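PDB 6JKK: mitotic checkpoint control protein kinase BUB1, which acts in the spindle assembly checkpoint at kinetochores and, through the C-terminal kinase domain crystallised here, probably binds ATP and phosphorylates proteins. Local coordinates for residues 13-16 and 17-21; 49-53 and 54-58; 280-283 and 284-288. One frame throughout, in Å; residues are numbered along the deposited sequence.

Contact 1 of 3, residues 13-16 and 17-21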
ATOM      1  N   GLU A  13     -12.096  19.973   1.744  1.00 43.07           N
ATOM      2  CA  GLU A  13     -13.193  20.623   1.028  1.00 41.38           C
ATOM      3  C   GLU A  13     -13.208  20.254  -0.452  1.00 40.58           C
ATOM      4  O   GLU A  13     -14.272  20.150  -1.062  1.00 36.41           O
ATOM      5  CB  GLU A  13     -13.139  22.142   1.200  1.00 48.96           C
ATOM      6  CG  GLU A  13     -13.273  22.602   2.639  1.00 52.14           C
ATOM      7  CD  GLU A  13     -13.498  24.093   2.754  1.00 61.08           C
ATOM      8  OE1 GLU A  13     -13.321  24.804   1.741  1.00 64.43           O
ATOM      9  OE2 GLU A  13     -13.859  24.552   3.858  1.00 64.16           O
ATOM     10  N   LEU A  14     -12.024  20.061  -1.029  1.00 37.29           N
ATOM     11  CA  LEU A  14     -11.925  19.551  -2.393  1.00 43.00           C
ATOM     12  C   LEU A  14     -12.538  18.153  -2.460  1.00 39.34           C
ATOM     13  O   LEU A  14     -13.343  17.858  -3.347  1.00 28.96           O
ATOM     14  CB  LEU A  14     -10.467  19.509  -2.848  1.00 45.23           C
ATOM     15  CG  LEU A  14     -10.169  18.655  -4.082  1.00 45.01           C
ATOM     16  CD1 LEU A  14     -10.662  19.305  -5.367  1.00 41.17           C
ATOM     17  CD2 LEU A  14      -8.684  18.336  -4.170  1.00 48.93           C
ATOM     18  N   ILE A  15     -12.161  17.304  -1.504  1.00 33.83           N
ATOM     19  CA  ILE A  15     -12.701  15.947  -1.408  1.00 32.37           C
ATOM     20  C   ILE A  15     -14.234  15.937  -1.336  1.00 31.63           C
ATOM     21  O   ILE A  15     -14.895  15.182  -2.056  1.00 27.61           O
ATOM     22  CB  ILE A  15     -12.132  15.198  -0.180  1.00 33.06           C
ATOM     23  CG1 ILE A  15     -10.626  14.969  -0.328  1.00 35.07           C
ATOM     24  CG2 ILE A  15     -12.864  13.877   0.026  1.00 26.55           C
ATOM     25  CD1 ILE A  15     -10.224  14.423  -1.675  1.00 35.55           C
ATOM     26  N   SER A  16     -14.795  16.770  -0.462  1.00 27.55           N
ATOM     27  CA  SER A  16     -16.246  16.883  -0.354  1.00 29.79           C
ATOM     28  C   SER A  16     -16.850  17.315  -1.682  1.00 31.79           C
ATOM     29  O   SER A  16     -17.861  16.761  -2.123  1.00 33.08           O
ATOM     30  CB  SER A  16     -16.635  17.865   0.750  1.00 37.27           C
ATOM     31  OG  SER A  16     -16.237  17.364   2.009  1.00 43.00           O
ATOM     32  N   SER A  17     -16.219  18.305  -2.311  1.00 30.70           N
ATOM     33  CA  SER A  17     -16.669  18.820  -3.602  1.00 39.13           C
ATOM     34  C   SER A  17     -16.668  17.736  -4.674  1.00 33.34           C
ATOM     35  O   SER A  17     -17.624  17.605  -5.440  1.00 34.54           O
ATOM     36  CB  SER A  17     -15.787  19.990  -4.046  1.00 45.33           C
ATOM     37  OG  SER A  17     -15.777  20.117  -5.457  1.00 53.17           O
ATOM     38  N   LEU A  18     -15.590  16.959  -4.717  1.00 28.14           N
ATOM     39  CA  LEU A  18     -15.445  15.908  -5.721  1.00 35.19           C
ATOM     40  C   LEU A  18     -16.512  14.830  -5.560  1.00 32.47           C
ATOM     41  O   LEU A  18     -17.142  14.416  -6.540  1.00 28.55           O
ATOM     42  CB  LEU A  18     -14.048  15.288  -5.649  1.00 36.88           C
ATOM     43  CG  LEU A  18     -12.884  16.189  -6.067  1.00 36.85           C
ATOM     44  CD1 LEU A  18     -11.547  15.542  -5.746  1.00 30.76           C
ATOM     45  CD2 LEU A  18     -12.979  16.522  -7.543  1.00 34.01           C
ATOM     46  N   LEU A  19     -16.710  14.380  -4.323  1.00 26.76           N
ATOM     47  CA  LEU A  19     -17.701  13.346  -4.033  1.00 27.03           C
ATOM     48  C   LEU A  19     -19.110  13.833  -4.364  1.00 28.29           C
ATOM     49  O   LEU A  19     -19.947  13.073  -4.868  1.00 30.49           O
ATOM     50  CB  LEU A  19     -17.611  12.902  -2.570  1.00 22.17           C
ATOM     51  CG  LEU A  19     -16.321  12.161  -2.211  1.00 24.41           C
ATOM     52  CD1 LEU A  19     -16.312  11.745  -0.747  1.00 23.97           C
ATOM     53  CD2 LEU A  19     -16.147  10.950  -3.119  1.00 20.70           C
ATOM     54  N   GLU A  20     -19.376  15.103  -4.083  1.00 27.61           N
ATOM     55  CA  GLU A  20     -20.682  15.665  -4.410  1.00 33.40           C
ATOM     56  C   GLU A  20     -20.854  15.821  -5.921  1.00 31.60           C
ATOM     57  O   GLU A  20     -21.959  15.665  -6.439  1.00 35.04           O
ATOM     58  CB  GLU A  20     -20.915  16.987  -3.667  1.00 42.54           C
ATOM     59  CG  GLU A  20     -21.400  16.787  -2.231  1.00 55.65           C
ATOM     60  CD  GLU A  20     -21.030  17.937  -1.313  1.00 68.67           C
ATOM     61  OE1 GLU A  20     -20.605  18.993  -1.826  1.00 74.64           O
ATOM     62  OE2 GLU A  20     -21.159  17.782  -0.078  1.00 70.07           O
ATOM     63  N   SER A  21     -19.760  16.094  -6.628  1.00 31.52           N
ATOM     64  CA  SER A  21     -19.826  16.289  -8.078  1.00 40.93           C
ATOM     65  C   SER A  21     -20.230  15.005  -8.812  1.00 39.77           C
ATOM     66  O   SER A  21     -20.763  15.053  -9.923  1.00 34.96           O
ATOM     67  CB  SER A  21     -18.495  16.815  -8.625  1.00 35.62           C
ATOM     68  OG  SER A  21     -17.541  15.777  -8.744  1.00 32.60           O
TER
HETATM   69  O   HOH W   1     -19.472  15.510   0.093  1.00 45.11           O

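Contact 2 of 3, residues 49-53 and 54-58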
ATOM      1  N   LEU A  49     -20.915  -7.164  15.820  1.00 29.25           N
ATOM      2  CA  LEU A  49     -21.271  -6.049  14.966  1.00 29.81           C
ATOM      3  C   LEU A  49     -22.058  -6.611  13.806  1.00 25.72           C
ATOM      4  O   LEU A  49     -21.716  -7.669  13.271  1.00 31.01           O
ATOM      5  CB  LEU A  49     -20.002  -5.365  14.448  1.00 31.31           C
ATOM      6  CG  LEU A  49     -20.181  -4.180  13.498  1.00 39.02           C
ATOM      7  CD1 LEU A  49     -20.957  -3.091  14.193  1.00 49.54           C
ATOM      8  CD2 LEU A  49     -18.851  -3.648  13.027  1.00 37.20           C
ATOM      9  N   GLU A  50     -23.112  -5.909  13.412  1.00 24.52           N
ATOM     10  CA  GLU A  50     -23.899  -6.341  12.269  1.00 23.72           C
ATOM     11  C   GLU A  50     -23.875  -5.321  11.136  1.00 23.67           C
ATOM     12  O   GLU A  50     -23.968  -4.115  11.365  1.00 25.25           O
ATOM     13  CB  GLU A  50     -25.344  -6.623  12.685  1.00 34.53           C
ATOM     14  CG  GLU A  50     -25.507  -7.808  13.617  1.00 41.15           C
ATOM     15  CD  GLU A  50     -26.956  -8.239  13.762  1.00 54.43           C
ATOM     16  OE1 GLU A  50     -27.371  -9.171  13.042  1.00 56.24           O
ATOM     17  OE2 GLU A  50     -27.677  -7.645  14.591  1.00 63.48           O
ATOM     18  N   VAL A  51     -23.737  -5.816   9.911  1.00 20.49           N
ATOM     19  CA  VAL A  51     -23.995  -5.003   8.734  1.00 22.46           C
ATOM     20  C   VAL A  51     -25.090  -5.729   7.973  1.00 23.09           C
ATOM     21  O   VAL A  51     -24.839  -6.773   7.358  1.00 22.28           O
ATOM     22  CB  VAL A  51     -22.756  -4.837   7.841  1.00 24.23           C
ATOM     23  CG1 VAL A  51     -23.076  -3.926   6.669  1.00 17.94           C
ATOM     24  CG2 VAL A  51     -21.590  -4.263   8.646  1.00 23.54           C
ATOM     25  N   HIS A  52     -26.305  -5.189   8.039  1.00 26.76           N
ATOM     26  CA  HIS A  52     -27.475  -5.842   7.450  1.00 29.86           C
ATOM     27  C   HIS A  52     -27.704  -7.228   8.061  1.00 33.41           C
ATOM     28  O   HIS A  52     -27.960  -7.345   9.255  1.00 38.00           O
ATOM     29  CB  HIS A  52     -27.342  -5.927   5.927  1.00 31.24           C
ATOM     30  CG  HIS A  52     -27.419  -4.599   5.241  1.00 30.22           C
ATOM     31  ND1 HIS A  52     -28.425  -3.690   5.492  1.00 31.33           N
ATOM     32  CD2 HIS A  52     -26.620  -4.030   4.306  1.00 23.13           C
ATOM     33  CE1 HIS A  52     -28.243  -2.618   4.742  1.00 31.22           C
ATOM     34  NE2 HIS A  52     -27.156  -2.799   4.012  1.00 28.51           N
ATOM     35  N   ASN A  53     -27.611  -8.272   7.242  1.00 40.49           N
ATOM     36  CA  ASN A  53     -27.827  -9.637   7.724  1.00 45.67           C
ATOM     37  C   ASN A  53     -26.549 -10.310   8.228  1.00 38.45           C
ATOM     38  O   ASN A  53     -26.596 -11.399   8.805  1.00 38.01           O
ATOM     39  CB  ASN A  53     -28.478 -10.498   6.637  1.00 49.80           C
ATOM     40  CG  ASN A  53     -29.970 -10.235   6.491  1.00 60.26           C
ATOM     41  OD1 ASN A  53     -30.692 -10.114   7.482  1.00 68.11           O
ATOM     42  ND2 ASN A  53     -30.438 -10.147   5.253  1.00 55.96           N
ATOM     43  N   GLU A  54     -25.411  -9.656   8.013  1.00 33.22           N
ATOM     44  CA  GLU A  54     -24.118 -10.251   8.330  1.00 30.00           C
ATOM     45  C   GLU A  54     -23.652  -9.893   9.738  1.00 34.42           C
ATOM     46  O   GLU A  54     -23.619  -8.717  10.108  1.00 30.05           O
ATOM     47  CB  GLU A  54     -23.086  -9.815   7.291  1.00 28.24           C
ATOM     48  CG  GLU A  54     -23.595  -9.934   5.858  1.00 28.09           C
ATOM     49  CD  GLU A  54     -23.993 -11.353   5.489  1.00 38.06           C
ATOM     50  OE1 GLU A  54     -25.015 -11.524   4.790  1.00 40.45           O
ATOM     51  OE2 GLU A  54     -23.280 -12.299   5.887  1.00 34.82           O
ATOM     52  N   LYS A  55     -23.307 -10.913  10.525  1.00 33.37           N
ATOM     53  CA  LYS A  55     -22.822 -10.704  11.891  1.00 31.63           C
ATOM     54  C   LYS A  55     -21.323 -10.980  12.006  1.00 30.79           C
ATOM     55  O   LYS A  55     -20.803 -11.922  11.402  1.00 30.74           O
ATOM     56  CB  LYS A  55     -23.595 -11.569  12.892  1.00 33.59           C
ATOM     57  CG  LYS A  55     -23.026 -11.520  14.312  1.00 40.65           C
ATOM     58  CD  LYS A  55     -23.819 -12.375  15.278  1.00 48.81           C
ATOM     59  CE  LYS A  55     -25.174 -11.767  15.555  1.00 53.97           C
ATOM     60  NZ  LYS A  55     -25.895 -12.497  16.637  1.00 59.17           N
ATOM     61  N   PHE A  56     -20.634 -10.146  12.778  1.00 32.93           N
ATOM     62  CA  PHE A  56     -19.191 -10.257  12.925  1.00 23.81           C
ATOM     63  C   PHE A  56     -18.818 -10.310  14.399  1.00 28.07           C
ATOM     64  O   PHE A  56     -19.430  -9.632  15.219  1.00 30.19           O
ATOM     65  CB  PHE A  56     -18.501  -9.050  12.286  1.00 23.54           C
ATOM     66  CG  PHE A  56     -18.754  -8.914  10.816  1.00 20.00           C
ATOM     67  CD1 PHE A  56     -19.927  -8.331  10.350  1.00 24.80           C
ATOM     68  CD2 PHE A  56     -17.814  -9.358   9.900  1.00 21.54           C
ATOM     69  CE1 PHE A  56     -20.162  -8.201   8.988  1.00 23.62           C
ATOM     70  CE2 PHE A  56     -18.033  -9.233   8.535  1.00 23.59           C
ATOM     71  CZ  PHE A  56     -19.208  -8.651   8.078  1.00 19.52           C
ATOM     72  N   GLU A  57     -17.831 -11.132  14.736  1.00 25.99           N
ATOM     73  CA  GLU A  57     -17.198 -11.044  16.047  1.00 34.10           C
ATOM     74  C   GLU A  57     -16.217  -9.891  15.945  1.00 25.84           C
ATOM     75  O   GLU A  57     -15.521  -9.771  14.939  1.00 25.23           O
ATOM     76  CB  GLU A  57     -16.393 -12.305  16.355  1.00 36.58           C
ATOM     77  CG  GLU A  57     -17.186 -13.552  16.690  1.00 46.94           C
ATOM     78  CD  GLU A  57     -16.278 -14.764  16.827  1.00 46.89           C
ATOM     79  OE1 GLU A  57     -15.076 -14.630  16.503  1.00 45.00           O
ATOM     80  OE2 GLU A  57     -16.758 -15.838  17.246  1.00 53.94           O
ATOM     81  N   VAL A  58     -16.176  -9.032  16.958  1.00 31.28           N
ATOM     82  CA  VAL A  58     -15.111  -8.036  17.068  1.00 28.88           C
ATOM     83  C   VAL A  58     -14.199  -8.517  18.192  1.00 25.80           C
ATOM     84  O   VAL A  58     -14.598  -8.515  19.352  1.00 28.73           O
ATOM     85  CB  VAL A  58     -15.661  -6.635  17.385  1.00 28.32           C
ATOM     86  CG1 VAL A  58     -14.523  -5.623  17.440  1.00 29.08           C
ATOM     87  CG2 VAL A  58     -16.686  -6.218  16.338  1.00 29.83           C
TER

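Contact 3 of 3, residues 280-283 and 284-288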
ATOM      1  N   THR A 280      22.188   5.333   2.731  1.00 28.86           N
ATOM      2  CA  THR A 280      22.788   4.013   2.902  1.00 32.94           C
ATOM      3  C   THR A 280      23.449   3.505   1.620  1.00 35.33           C
ATOM      4  O   THR A 280      22.822   3.466   0.561  1.00 40.40           O
ATOM      5  CB  THR A 280      21.715   2.987   3.342  1.00 31.69           C
ATOM      6  OG1 THR A 280      21.153   3.389   4.598  1.00 36.91           O
ATOM      7  CG2 THR A 280      22.322   1.606   3.488  1.00 32.69           C
ATOM      8  N   ASN A 281      24.717   3.116   1.722  1.00 39.08           N
ATOM      9  CA  ASN A 281      25.407   2.475   0.609  1.00 47.08           C
ATOM     10  C   ASN A 281      24.980   1.016   0.466  1.00 42.12           C
ATOM     11  O   ASN A 281      25.061   0.246   1.423  1.00 43.68           O
ATOM     12  CB  ASN A 281      26.923   2.542   0.809  1.00 51.64           C
ATOM     13  CG  ASN A 281      27.451   3.966   0.849  1.00 57.44           C
ATOM     14  OD1 ASN A 281      27.094   4.797   0.015  1.00 61.22           O
ATOM     15  ND2 ASN A 281      28.308   4.252   1.824  1.00 57.36           N
ATOM     16  N   VAL A 282      24.514   0.645  -0.723  1.00 33.98           N
ATOM     17  CA  VAL A 282      24.264  -0.756  -1.042  1.00 29.99           C
ATOM     18  C   VAL A 282      25.606  -1.482  -0.992  1.00 28.63           C
ATOM     19  O   VAL A 282      26.572  -1.027  -1.605  1.00 30.47           O
ATOM     20  CB  VAL A 282      23.665  -0.911  -2.450  1.00 31.09           C
ATOM     21  CG1 VAL A 282      23.247  -2.351  -2.696  1.00 27.29           C
ATOM     22  CG2 VAL A 282      22.474   0.033  -2.633  1.00 33.83           C
ATOM     23  N   PRO A 283      25.686  -2.592  -0.236  1.00 30.51           N
ATOM     24  CA  PRO A 283      26.943  -3.352  -0.137  1.00 35.15           C
ATOM     25  C   PRO A 283      27.425  -3.833  -1.510  1.00 33.53           C
ATOM     26  O   PRO A 283      26.593  -4.244  -2.314  1.00 30.42           O
ATOM     27  CB  PRO A 283      26.556  -4.548   0.741  1.00 34.79           C
ATOM     28  CG  PRO A 283      25.382  -4.065   1.549  1.00 30.54           C
ATOM     29  CD  PRO A 283      24.630  -3.141   0.635  1.00 25.86           C
ATOM     30  N   ARG A 284      28.732  -3.777  -1.771  1.00 36.71           N
ATOM     31  CA  ARG A 284      29.281  -4.185  -3.074  1.00 44.76           C
ATOM     32  C   ARG A 284      28.882  -5.618  -3.416  1.00 43.52           C
ATOM     33  O   ARG A 284      28.700  -5.962  -4.586  1.00 41.17           O
ATOM     34  CB  ARG A 284      30.813  -4.084  -3.073  1.00 49.95           C
ATOM     35  CG  ARG A 284      31.505  -3.711  -4.418  1.00 75.91           C
ATOM     36  CD  ARG A 284      30.829  -4.202  -5.717  1.00 76.54           C
ATOM     37  NE  ARG A 284      30.699  -5.656  -5.811  1.00 79.72           N
ATOM     38  CZ  ARG A 284      30.606  -6.334  -6.954  1.00 76.88           C
ATOM     39  NH1 ARG A 284      30.644  -5.692  -8.114  1.00 79.60           N
ATOM     40  NH2 ARG A 284      30.481  -7.656  -6.938  1.00 69.14           N
ATOM     41  N   TYR A 285      28.750  -6.457  -2.397  1.00 31.48           N
ATOM     42  CA  TYR A 285      28.436  -7.859  -2.641  1.00 38.20           C
ATOM     43  C   TYR A 285      26.956  -8.104  -2.942  1.00 37.51           C
ATOM     44  O   TYR A 285      26.588  -9.180  -3.427  1.00 32.68           O
ATOM     45  CB  TYR A 285      28.930  -8.741  -1.499  1.00 42.42           C
ATOM     46  CG  TYR A 285      28.562  -8.268  -0.121  1.00 41.70           C
ATOM     47  CD1 TYR A 285      29.430  -7.467   0.613  1.00 46.04           C
ATOM     48  CD2 TYR A 285      27.364  -8.643   0.460  1.00 36.74           C
ATOM     49  CE1 TYR A 285      29.104  -7.044   1.877  1.00 38.75           C
ATOM     50  CE2 TYR A 285      27.027  -8.226   1.723  1.00 35.44           C
ATOM     51  CZ  TYR A 285      27.902  -7.427   2.426  1.00 38.48           C
ATOM     52  OH  TYR A 285      27.566  -7.007   3.689  1.00 35.92           O
ATOM     53  N   PHE A 286      26.113  -7.107  -2.674  1.00 32.38           N
ATOM     54  CA  PHE A 286      24.738  -7.147  -3.160  1.00 24.86           C
ATOM     55  C   PHE A 286      24.776  -6.995  -4.668  1.00 30.66           C
ATOM     56  O   PHE A 286      25.836  -6.767  -5.251  1.00 28.60           O
ATOM     57  CB  PHE A 286      23.891  -6.002  -2.588  1.00 25.33           C
ATOM     58  CG  PHE A 286      23.269  -6.299  -1.254  1.00 26.71           C
ATOM     59  CD1 PHE A 286      22.129  -5.614  -0.842  1.00 23.47           C
ATOM     60  CD2 PHE A 286      23.836  -7.236  -0.400  1.00 32.42           C
ATOM     61  CE1 PHE A 286      21.554  -5.870   0.401  1.00 27.73           C
ATOM     62  CE2 PHE A 286      23.273  -7.501   0.840  1.00 25.60           C
ATOM     63  CZ  PHE A 286      22.131  -6.817   1.244  1.00 29.94           C
ATOM     64  N   GLN A 287      23.619  -7.108  -5.306  1.00 23.48           N
ATOM     65  CA  GLN A 287      23.538  -6.788  -6.719  1.00 32.28           C
ATOM     66  C   GLN A 287      23.492  -5.265  -6.819  1.00 29.43           C
ATOM     67  O   GLN A 287      22.462  -4.668  -7.136  1.00 23.22           O
ATOM     68  CB  GLN A 287      22.336  -7.479  -7.365  1.00 30.14           C
ATOM     69  CG  GLN A 287      22.438  -9.011  -7.290  1.00 30.84           C
ATOM     70  CD  GLN A 287      23.703  -9.538  -7.951  1.00 36.29           C
ATOM     71  OE1 GLN A 287      23.963  -9.246  -9.115  1.00 39.06           O
ATOM     72  NE2 GLN A 287      24.504 -10.304  -7.207  1.00 27.25           N
ATOM     73  N   ARG A 288      24.647  -4.662  -6.535  1.00 35.19           N
ATOM     74  CA  ARG A 288      24.801  -3.223  -6.315  1.00 31.76           C
ATOM     75  C   ARG A 288      24.302  -2.379  -7.475  1.00 27.96           C
ATOM     76  O   ARG A 288      23.470  -1.490  -7.293  1.00 25.45           O
ATOM     77  CB  ARG A 288      26.277  -2.904  -6.061  1.00 30.60           C
ATOM     78  CG  ARG A 288      26.548  -2.183  -4.765  1.00 38.68           C
ATOM     79  CD  ARG A 288      27.207  -0.833  -5.010  1.00 45.33           C
ATOM     80  NE  ARG A 288      28.357  -0.926  -5.908  1.00 45.38           N
ATOM     81  CZ  ARG A 288      29.623  -0.956  -5.507  1.00 55.35           C
ATOM     82  NH1 ARG A 288      29.917  -0.899  -4.213  1.00 56.68           N
ATOM     83  NH2 ARG A 288      30.602  -1.038  -6.398  1.00 54.90           N
TER
HETATM   84  O   HOH W   2      28.214   0.594  -2.436  1.00 47.79           O

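Contact 1 of 3, residues 13-16 and 17-21
L18 packs back against L14, one helical turn earlier in helix 12-21. Its CB lies near two carbonyl oxygens of the preceding turn, those of L14 and I15. CG comes close to one of them, 3.2 Å from L14 O, because chi1 of -68° sets it beside the backbone N and anti to the carbonyl carbon. From there CD1 reaches the branch point of the other leucine, 3.8 Å from L14 CG, and the two side chains cross at a slant. On the next strip of the helix I15 and L19 run side by side in the same direction, with I15 CG2 4.1 Å from L19 CD1. Both also rest on W93.

The main chain supplies the usual i to i+4 bonds, among them L18 N to L14 O at 2.8 Å and the straighter L19 N to I15 O, with an N-H...O angle of 169°. E20, extended beyond CG, runs alongside S16 O, with its CB 3.4 Å from that oxygen. A water donates to S16 O and to E20 OE2 (2.8 Å from the water), tying the carboxylate to a carbonyl that already accepts E20 N. S21 OG donates to L18 O at 2.6 Å. The result is an amphipathic helix on the domain surface, its I15 and L19 side laid against helix 92-104, the αC position of the kinase fold.

Contact 2 of 3, residues 49-53 and 54-58
L49 pairs with F56 through two backbone bonds, L49 N to F56 O and F56 N to L49 O, the latter only 2.7 Å long. L49 O also lies in the plane of the F56 ring at its edge, 3.5 Å from F56 CD1. The side chain of L49 meets V58 through its CB, 3.9 Å from V58 CG2, and beyond that it contacts L121 of strand 119-122 and V128 of strand 127-132.

E50 faces K55 in a non-hydrogen-bonded pair. Their side chains rise from the same face of the sheet, yet the charged ends stay 5.1 Å apart (E50 OE1 to K55 NZ), too far for a salt bridge, though the opposite charges may attract weakly. Below them E50 CA makes a CA-H...O contact of 3.2 Å with E54 O.

V51 closes the antiparallel hairpin formed by strands 47-51 and 54-64 at the edge of the N-lobe sheet. V51 N bonds to E54 O in the carbonyl plane, whereas E54 N approaches V51 O from 47° above that plane. V51 CG2 reaches F56 CE1 at 4.2 Å, on the face opposite E50 and K55, where I130 also touches both residues.

H52 and N53 form the corner of a type II' turn, H52 taking the positive phi of 59° that this turn requires. The imidazole leads away from the hairpin, and its NE2 bonds to C34 O. Just past the corner, E54 OE2 is hydrogen-bonded to H75 NE2.

Contact 3 of 3, residues 280-283 and 284-288
P283 offers two of its ring carbons to two aromatic rings. P283 CB stands over one face of Y285, 3.7 Å from the ring centroid and 16° off the normal, while P283 CD covers a face of F286 at 4.0 Å from the centroid. Both are CH-pi contacts displaced toward the rim. Y285 gets there with chi1 of 49°, which puts CG between the backbone N and the carbonyl carbon and swings the ring back over the proline; F286 instead runs alongside P283 and points the same way.

Apolar contact continues on V282. Its CG1, anti to the backbone N, meets F286 CB at 3.7 Å, the two side chains crossing at about a right angle, and also touches R288 CG. W291 and F295 of helix 288-299 touch V282, and F261 packs on P283.

Backbone hydrogen bonding is sparse. F286 N donates to P283 O at 2.9 Å, closing a type I turn from P283 to F286; the donor sits 58° above the carbonyl plane, away from a lone pair. After this turn Q287 occupies the N-cap position of helix 288-299, with its N bonded to E156 OE2, and is the centre of an inverse gamma turn closed by a weak R288 N to F286 O bond.

The polar contacts gather around the bent chain of R288. V282 O lies at the edge of its guanidinium, and a water close to that oxygen, at a doubtfully short distance, accepts from R288 NH1, 2.9 Å away. The chemistry implies a surface turn in which proline-aromatic CH-pi packing accompanies a single backbone hydrogen bond across it, and a water that may link the V282 carbonyl to the first helical residue.

Overall arrangement
The three contacts are separate local arrangements, met in series along the chain. Contacts 1 and 2 belong to the N-lobe side of the kinase: contact 1 lies on a helix outside helix 92-104 and contact 2 at the edge of the sheet, their centres 30 Å apart and their nearest atoms about 19 Å apart. Contact 3 is in the loop before helix 288-299 in the C-lobe, across the chain's centre from both, with its centre 46 Å from that of contact 1 and 50 Å from that of contact 2. Contact 2 comes near the nucleotide site: the L49 side chain is about 10 Å from that of K85, the predicted ATP-binding lysine.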